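ASCH domain (Vibrio cholerae TMA 21, PDB 3S9X) is of unknown function but may bind RNA, like other proteins with the PUA-like fold. Local coordinates at residues N45-L50 against G54-S59. Sequence-based numbering, arbitrary orientation.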
loop_
_atom_site.group_PDB
_atom_site.type_symbol
_atom_site.label_atom_id
_atom_site.label_comp_id
_atom_site.label_asym_id
_atom_site.label_seq_id
_atom_site.Cartn_x
_atom_site.Cartn_y
_atom_site.Cartn_z
ATOM N N ASN A 45 2.318 -0.516 12.442
ATOM C CA ASN A 45 2.993 -1.733 12.876
ATOM C C ASN A 45 2.080 -2.920 12.741
ATOM O O ASN A 45 2.525 -4.034 12.357
ATOM C CB ASN A 45 3.574 -1.565 14.275
ATOM C CG ASN A 45 4.718 -0.524 14.312
ATOM O OD1 ASN A 45 5.170 -0.121 13.258
ATOM N ND2 ASN A 45 5.134 -0.070 15.493
ATOM N N VAL A 46 0.824 -2.753 13.148
ATOM C CA VAL A 46 -0.192 -3.817 12.950
ATOM C C VAL A 46 -0.320 -4.163 11.468
ATOM O O VAL A 46 -0.305 -5.346 11.077
ATOM C CB VAL A 46 -1.565 -3.422 13.608
ATOM C CG1 VAL A 46 -2.727 -4.248 12.980
ATOM C CG2 VAL A 46 -1.494 -3.564 15.113
ATOM N N CYS A 47 -0.399 -3.159 10.610
ATOM C CA CYS A 47 -0.535 -3.460 9.168
ATOM C C CYS A 47 0.716 -4.120 8.573
ATOM O O CYS A 47 0.561 -5.009 7.750
ATOM C CB CYS A 47 -0.864 -2.225 8.361
ATOM S SG CYS A 47 -2.632 -1.796 8.438
ATOM N N ALA A 48 1.911 -3.711 8.997
ATOM C CA ALA A 48 3.088 -4.403 8.459
ATOM C C ALA A 48 2.984 -5.891 8.794
ATOM O O ALA A 48 3.330 -6.752 7.991
ATOM C CB ALA A 48 4.337 -3.801 9.006
ATOM N N ASP A 49 2.560 -6.213 10.030
ATOM C CA ASP A 49 2.454 -7.584 10.449
ATOM C C ASP A 49 1.312 -8.330 9.763
ATOM O O ASP A 49 1.467 -9.500 9.428
ATOM C CB ASP A 49 2.264 -7.660 11.994
ATOM C CG ASP A 49 2.543 -9.010 12.512
ATOM O OD1 ASP A 49 3.677 -9.473 12.396
ATOM O OD2 ASP A 49 1.596 -9.606 13.032
ATOM N N LEU A 50 0.181 -7.684 9.549
ATOM C CA LEU A 50 -0.904 -8.287 8.785
ATOM C C LEU A 50 -0.440 -8.600 7.400
ATOM O O LEU A 50 -0.802 -9.642 6.814
ATOM C CB LEU A 50 -2.113 -7.335 8.720
ATOM C CG LEU A 50 -2.946 -7.167 9.959
ATOM C CD1 LEU A 50 -3.902 -6.009 9.740
ATOM C CD2 LEU A 50 -3.698 -8.468 10.375
ATOM N N GLY A 54 0.055 -12.425 5.472
ATOM C CA GLY A 54 -0.907 -12.717 4.435
ATOM C C GLY A 54 -2.341 -12.361 4.739
ATOM O O GLY A 54 -3.244 -12.748 3.997
ATOM N N GLU A 55 -2.565 -11.642 5.836
ATOM C CA GLU A 55 -3.895 -11.201 6.187
ATOM C C GLU A 55 -4.358 -9.899 5.503
ATOM O O GLU A 55 -5.537 -9.714 5.253
ATOM C CB GLU A 55 -3.964 -11.024 7.692
ATOM C CG GLU A 55 -3.899 -12.247 8.528
ATOM C CD GLU A 55 -5.269 -12.881 8.470
ATOM O OE1 GLU A 55 -6.252 -12.370 9.130
ATOM O OE2 GLU A 55 -5.345 -13.844 7.686
ATOM N N LYS A 56 -3.413 -9.030 5.173
ATOM C CA LYS A 56 -3.681 -7.784 4.466
ATOM C C LYS A 56 -3.019 -7.947 3.116
ATOM O O LYS A 56 -1.811 -8.112 3.023
ATOM C CB LYS A 56 -3.166 -6.559 5.211
ATOM C CG LYS A 56 -3.253 -5.264 4.376
ATOM C CD LYS A 56 -3.068 -4.012 5.174
ATOM C CE LYS A 56 -3.534 -2.779 4.431
ATOM N NZ LYS A 56 -5.036 -2.756 4.500
ATOM N N ARG A 57 -3.872 -7.927 2.073
ATOM C CA ARG A 57 -3.437 -8.226 0.695
ATOM C C ARG A 57 -3.896 -7.146 -0.275
ATOM O O ARG A 57 -3.821 -7.319 -1.500
ATOM C CB ARG A 57 -4.002 -9.608 0.283
ATOM C CG ARG A 57 -3.582 -10.751 1.190
ATOM C CD ARG A 57 -4.170 -12.064 0.686
ATOM N NE ARG A 57 -5.650 -12.046 0.693
ATOM C CZ ARG A 57 -6.442 -12.171 1.758
ATOM N NH1 ARG A 57 -7.768 -12.075 1.579
ATOM N NH2 ARG A 57 -5.929 -12.420 2.984
ATOM N N ALA A 58 -4.355 -6.000 0.256
ATOM C CA ALA A 58 -4.891 -4.920 -0.591
ATOM C C ALA A 58 -4.826 -3.650 0.227
ATOM O O ALA A 58 -4.726 -3.648 1.470
ATOM C CB ALA A 58 -6.310 -5.222 -1.034
ATOM N N SER A 59 -4.890 -2.545 -0.481
ATOM C CA SER A 59 -4.959 -1.205 0.074
ATOM C C SER A 59 -5.634 -0.284 -0.896
ATOM O O SER A 59 -5.827 -0.656 -2.042
ATOM C CB SER A 59 -3.582 -0.722 0.410
ATOM O OG SER A 59 -2.789 -0.452 -0.716
#
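Leu50 O, in the last turn of helix 41-52, takes two backbone N-H groups from the chain that has just turned back on it. Glu55 N lies 2.8 Å from Leu50 O, approaching close to the carbonyl direction with only a small tilt from its plane, although the N-H...O angle is bent to 133°. Lys56 N comes to the same Leu50 O at 3.1 Å from above the carbonyl plane, with a straighter N-H...O angle of 155°. Beside these bonds the side chains pack. Leu50 CB sits against Lys56 CB at 3.7 Å, while one methyl, Leu50 CD2, meets Glu55 CB at 3.7 Å, the two side chains crossing at a slant. One turn earlier in the helix, Cys47 SG touches Lys56 CD at 4.0 Å; the lysine reaches it because its CG stands anti to the backbone N (chi1 171°) and the chain stays extended as far as CE.

Gly54, with positive phi, ends the helix in a Schellman motif, of which the bond from Glu55 N to Leu50 O is the 6→1 member. The chain then runs through residues 55-57 into strand 58-62, an outermost strand of the mixed sheet, and the contact packs this connection against the end of the helix.

Farther out, Arg57 turns back over the link: its NH2 donates to Gly54 O at 2.9 Å, in both the guanidinium and carbonyl planes, tying the helix-ending glycine to the residue just before the strand. Lys56 bends at its last torsion, and its NZ forms salt bridges with Glu114 and Glu116 beside a weak bond to Ala58 O, an acidic setting that would be expected to favour the charged ammonium. The carboxylate of Glu55 leads away from the helix to a salt bridge with Lys119.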